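Local coordinates for protein triacylglycerol lipase (Yarrowia lipolytica, PDB 3O0D) that probably hydrolyses the ester bonds of triacylglycerols, as a secreted, glycosylated lipase of the alpha/beta-hydrolase fold, at residues E6-D11 against D212-S217; F59-P62 against F66-S69. One frame throughout, in Å; residues are numbered along the deposited sequence.

Contact 1: residues E6-D11 against D212-S217; sequences ETSHID and DVSKVS
D212 OD1 is gripped twice by S214, the residue that S8 meets across the gap between the segments. S214 OG donates to D212 OD1 at 2.7 Å, arriving on the syn lone pair, while S214 N reaches D212 OD1 at 3.1 Å, nearly along the C-O axis, which makes an Asx turn. With S214 OG lying between its own N and carbonyl carbon (chi1 64°), hydroxyl and amide can serve the same oxygen; Q266 NE2 adds a third donor. S214 meets S8 with its CB and its carbonyl O: S8 OG lies 3.6 Å from S214 CB, and S8 CB is 3.6 Å from S214 O, in van der Waals contact without any direct hydrogen bond. A water joins the two backbones instead, donating to H9 O and to S214 O, each at 2.8 Å. In the alpha/beta-hydrolase fold this places the loop leading into strand 222-227 beside the end of strand 3-8, near one margin of the main sheet. Just beyond, the methyls I10 CG2 and V216 CG2 approach to 4.3 Å, a light apolar touch backed by M264 and by F18 of helix 12-27. D11 caps the start of that helix, its OD1 also bonded to S14 OG. The side chain of V216 lies about 4 Å from a bound methylpentanediol, probably left from the crystallisation liquor.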
loop_
_atom_site.group_PDB
_atom_site.type_symbol
_atom_site.label_atom_id
_atom_site.label_comp_id
_atom_site.label_asym_id
_atom_site.label_seq_id
_atom_site.Cartn_x
_atom_site.Cartn_y
_atom_site.Cartn_z
ATOM N N GLU A 6 -16.157 -14.947 -4.306
ATOM C CA GLU A 6 -17.220 -13.959 -4.055
ATOM C C GLU A 6 -16.678 -12.567 -4.240
ATOM O O GLU A 6 -15.564 -12.212 -3.796
ATOM C CB GLU A 6 -17.808 -14.063 -2.639
ATOM C CG GLU A 6 -18.417 -15.421 -2.364
ATOM C CD GLU A 6 -19.180 -15.462 -1.003
ATOM O OE1 GLU A 6 -18.816 -14.756 -0.025
ATOM O OE2 GLU A 6 -20.147 -16.248 -0.918
ATOM N N THR A 7 -17.479 -11.735 -4.960
ATOM C CA THR A 7 -17.057 -10.310 -5.099
ATOM C C THR A 7 -18.313 -9.468 -4.989
ATOM O O THR A 7 -19.405 -10.043 -5.089
ATOM C CB THR A 7 -16.349 -9.950 -6.472
ATOM O OG1 THR A 7 -17.254 -10.160 -7.588
ATOM C CG2 THR A 7 -15.082 -10.872 -6.614
ATOM N N SER A 8 -18.162 -8.178 -4.773
ATOM C CA SER A 8 -19.312 -7.267 -4.601
ATOM C C SER A 8 -18.957 -5.927 -5.270
ATOM O O SER A 8 -17.810 -5.496 -5.304
ATOM C CB SER A 8 -19.472 -6.960 -3.054
ATOM O OG SER A 8 -19.955 -8.139 -2.408
ATOM N N HIS A 9 -19.978 -5.276 -5.788
ATOM C CA HIS A 9 -19.825 -3.945 -6.336
ATOM C C HIS A 9 -19.691 -2.840 -5.320
ATOM O O HIS A 9 -19.918 -3.093 -4.123
ATOM C CB HIS A 9 -21.034 -3.641 -7.325
ATOM C CG HIS A 9 -20.967 -4.397 -8.593
ATOM N ND1 HIS A 9 -20.027 -4.094 -9.557
ATOM C CD2 HIS A 9 -21.642 -5.502 -9.044
ATOM C CE1 HIS A 9 -20.196 -4.928 -10.594
ATOM N NE2 HIS A 9 -21.133 -5.800 -10.286
ATOM N N ILE A 10 -19.343 -1.624 -5.796
ATOM C CA ILE A 10 -19.173 -0.482 -4.890
ATOM C C ILE A 10 -19.962 0.699 -5.431
ATOM O O ILE A 10 -20.397 0.670 -6.607
ATOM C CB ILE A 10 -17.677 -0.007 -4.792
ATOM C CG1 ILE A 10 -17.083 0.457 -6.149
ATOM C CG2 ILE A 10 -16.816 -1.208 -4.184
ATOM C CD1 ILE A 10 -15.643 1.113 -5.935
ATOM N N ASP A 11 -20.112 1.718 -4.612
ATOM C CA ASP A 11 -20.775 2.925 -5.018
ATOM C C ASP A 11 -19.781 4.038 -5.378
ATOM O O ASP A 11 -18.641 3.884 -5.216
ATOM C CB ASP A 11 -21.740 3.386 -3.939
ATOM C CG ASP A 11 -21.054 3.795 -2.656
ATOM O OD1 ASP A 11 -19.871 3.924 -2.584
ATOM O OD2 ASP A 11 -21.774 3.986 -1.696
ATOM N N ASP A 212 -15.241 -10.992 6.668
ATOM C CA ASP A 212 -16.136 -10.541 5.599
ATOM C C ASP A 212 -15.596 -9.138 5.212
ATOM O O ASP A 212 -15.675 -8.146 5.969
ATOM C CB ASP A 212 -17.596 -10.546 6.104
ATOM C CG ASP A 212 -18.565 -9.898 5.121
ATOM O OD1 ASP A 212 -18.170 -9.480 3.963
ATOM O OD2 ASP A 212 -19.708 -9.711 5.568
ATOM N N VAL A 213 -15.043 -9.059 4.002
ATOM C CA VAL A 213 -14.422 -7.804 3.517
ATOM C C VAL A 213 -15.131 -7.383 2.230
ATOM O O VAL A 213 -14.512 -6.734 1.356
ATOM C CB VAL A 213 -12.863 -7.939 3.302
ATOM C CG1 VAL A 213 -12.167 -8.166 4.719
ATOM C CG2 VAL A 213 -12.501 -9.084 2.367
ATOM N N SER A 214 -16.423 -7.634 2.147
ATOM C CA SER A 214 -17.213 -7.330 0.953
ATOM C C SER A 214 -17.653 -5.862 0.890
ATOM O O SER A 214 -18.091 -5.424 -0.132
ATOM C CB SER A 214 -18.442 -8.216 0.892
ATOM O OG SER A 214 -19.275 -7.947 1.981
ATOM N N LYS A 215 -17.501 -5.138 1.998
ATOM C CA LYS A 215 -17.994 -3.765 2.093
ATOM C C LYS A 215 -16.982 -2.695 2.383
ATOM O O LYS A 215 -16.030 -2.902 3.172
ATOM C CB LYS A 215 -19.170 -3.691 3.144
ATOM C CG LYS A 215 -20.447 -4.416 2.572
ATOM C CD LYS A 215 -21.512 -4.530 3.643
ATOM C CE LYS A 215 -22.695 -5.334 3.202
ATOM N NZ LYS A 215 -22.437 -6.769 3.438
ATOM N N VAL A 216 -17.221 -1.512 1.833
ATOM C CA VAL A 216 -16.498 -0.307 2.195
ATOM C C VAL A 216 -17.274 0.362 3.303
ATOM O O VAL A 216 -18.519 0.454 3.209
ATOM C CB VAL A 216 -16.438 0.663 1.024
ATOM C CG1 VAL A 216 -15.750 1.875 1.396
ATOM C CG2 VAL A 216 -15.672 -0.054 -0.186
ATOM N N SER A 217 -16.602 0.704 4.387
ATOM C CA SER A 217 -17.380 1.252 5.509
ATOM C C SER A 217 -16.533 2.230 6.294
ATOM O O SER A 217 -15.317 2.232 6.183
ATOM C CB SER A 217 -17.912 0.113 6.345
ATOM O OG SER A 217 -16.900 -0.322 7.207
HETATM O O HOH W 1 -19.812 -3.669 -1.411
#

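Contact 2: residues F59-P62 against F66-S69; sequences FHDP and FDVS
The F59 ring packs against the backbone of S69 at the turn end of a beta hairpin, where strand 53-60, at the margin of the alpha/beta-hydrolase sheet, turns back into strand 68-75. The inner side is tight. The F59 ring brings CE1 to 3.5 Å from the backbone C of S69, and V68 CG2 meets the ring edge near its plane, 4.0 Å from CE1. The F59 chi1 of 55° sets CG between the backbone N and the carbonyl carbon, turning the ring toward strand 68-75; L83 of strand 80-87 and Q139 of helix 127-150 also touch it. An alanine here would remove the ring and is likely to leave a gap beside V68 CG2 and the S69 backbone, with L83 losing its aromatic neighbour. H60 and S69 form an antiparallel non-hydrogen-bonded pair; beside it S69 CA makes a CA-H...O contact of 3.1 Å with F59 O, and D61 N donates to V68 O at 3.1 Å.

Past this bond two buried carboxylates come together, their planes 43° apart, with D61 OD1 and D67 OD2 only 3.3 Å from each other. Both are acceptors, so the approach is probably tolerated because R63 forms a salt bridge to D61 OD1 while L64 N donates to D67 OD2; the crowding may also raise the proton affinity of one acid.

The other side is looser: P62 is exposed, and the partly exposed H60 side chain touches P33. P62 N lies above one face of that imidazole, offset toward the rim. S69 OG has its stronger partner in T88 OG1, and H60 ND1 gives it just a weak bond of 3.1 Å, bent to 120° at the hydrogen.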
loop_
_atom_site.group_PDB
_atom_site.type_symbol
_atom_site.label_atom_id
_atom_site.label_comp_id
_atom_site.label_asym_id
_atom_site.label_seq_id
_atom_site.Cartn_x
_atom_site.Cartn_y
_atom_site.Cartn_z
ATOM N N PHE A 59 11.205 12.505 1.895
ATOM C CA PHE A 59 12.373 11.707 2.226
ATOM C C PHE A 59 12.793 10.867 0.975
ATOM O O PHE A 59 11.953 10.510 0.123
ATOM C CB PHE A 59 12.079 10.820 3.443
ATOM C CG PHE A 59 10.835 9.916 3.305
ATOM C CD1 PHE A 59 10.919 8.574 2.905
ATOM C CD2 PHE A 59 9.551 10.435 3.635
ATOM C CE1 PHE A 59 9.767 7.731 2.805
ATOM C CE2 PHE A 59 8.392 9.603 3.475
ATOM C CZ PHE A 59 8.506 8.284 3.113
ATOM N N HIS A 60 14.094 10.524 0.855
ATOM C CA HIS A 60 14.517 9.787 -0.332
ATOM C C HIS A 60 15.810 9.074 0.118
ATOM O O HIS A 60 16.699 9.766 0.648
ATOM C CB HIS A 60 14.734 10.780 -1.476
ATOM C CG HIS A 60 15.684 10.295 -2.532
ATOM N ND1 HIS A 60 15.281 9.618 -3.670
ATOM C CD2 HIS A 60 17.039 10.411 -2.622
ATOM C CE1 HIS A 60 16.355 9.284 -4.384
ATOM N NE2 HIS A 60 17.427 9.767 -3.774
ATOM N N ASP A 61 15.862 7.755 -0.016
ATOM C CA ASP A 61 17.136 7.020 0.226
ATOM C C ASP A 61 17.338 6.052 -0.955
ATOM O O ASP A 61 16.540 5.190 -1.216
ATOM C CB ASP A 61 17.081 6.328 1.590
ATOM C CG ASP A 61 18.442 5.791 2.045
ATOM O OD1 ASP A 61 19.335 5.692 1.177
ATOM O OD2 ASP A 61 18.546 5.431 3.211
ATOM N N PRO A 62 18.478 6.200 -1.697
ATOM C CA PRO A 62 18.703 5.305 -2.817
ATOM C C PRO A 62 19.731 4.206 -2.518
ATOM O O PRO A 62 20.145 3.492 -3.424
ATOM C CB PRO A 62 19.287 6.264 -3.872
ATOM C CG PRO A 62 20.147 7.266 -3.079
ATOM C CD PRO A 62 19.358 7.384 -1.717
ATOM N N PHE A 66 15.926 -2.138 -1.655
ATOM C CA PHE A 66 14.577 -2.000 -0.993
ATOM C C PHE A 66 14.340 -0.721 -0.215
ATOM O O PHE A 66 13.362 -0.644 0.594
ATOM C CB PHE A 66 14.358 -3.202 -0.133
ATOM C CG PHE A 66 14.027 -4.431 -0.917
ATOM C CD1 PHE A 66 12.733 -4.645 -1.398
ATOM C CD2 PHE A 66 14.996 -5.399 -1.154
ATOM C CE1 PHE A 66 12.432 -5.756 -2.104
ATOM C CE2 PHE A 66 14.687 -6.551 -1.858
ATOM C CZ PHE A 66 13.453 -6.734 -2.367
ATOM N N ASP A 67 15.137 0.277 -0.453
ATOM C CA ASP A 67 14.966 1.563 0.205
ATOM C C ASP A 67 13.808 2.362 -0.446
ATOM O O ASP A 67 13.361 2.048 -1.568
ATOM C CB ASP A 67 16.207 2.380 0.131
ATOM C CG ASP A 67 17.240 1.980 1.219
ATOM O OD1 ASP A 67 16.922 1.189 2.146
ATOM O OD2 ASP A 67 18.336 2.546 1.133
ATOM N N VAL A 68 13.359 3.379 0.291
ATOM C CA VAL A 68 12.111 4.049 -0.029
ATOM C C VAL A 68 12.273 5.550 -0.157
ATOM O O VAL A 68 13.245 6.183 0.361
ATOM C CB VAL A 68 10.985 3.675 1.008
ATOM C CG1 VAL A 68 10.610 2.229 0.990
ATOM C CG2 VAL A 68 11.412 4.164 2.384
ATOM N N SER A 69 11.279 6.228 -0.760
ATOM C CA SER A 69 11.237 7.653 -0.865
ATOM C C SER A 69 9.708 7.967 -0.639
ATOM O O SER A 69 8.903 7.042 -0.647
ATOM C CB SER A 69 11.568 8.153 -2.241
ATOM O OG SER A 69 12.986 7.850 -2.543
#

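Both contacts reach the same large sheet, but on opposite sides of the chain's centre, with their own centres 34 Å apart and no atoms touching. Contact 2 is local and largely buried: two neighbouring strands of one hairpin, 325 Å² of shared surface, a direct backbone bond, an aromatic ring and two close acids, one in a salt bridge and the other hydrogen-bonded by a backbone N-H. Contact 1 is long-range and only partly buried, tying strand 3-8 to a loop some 200 residues later with 122 Å², a bridging water and one methyl pair. Along the chain, 59-62 and 66-69 lie within the span that contact 1 closes, so the chain runs through the hairpin before the 212-217 loop comes back to the N-terminal strand.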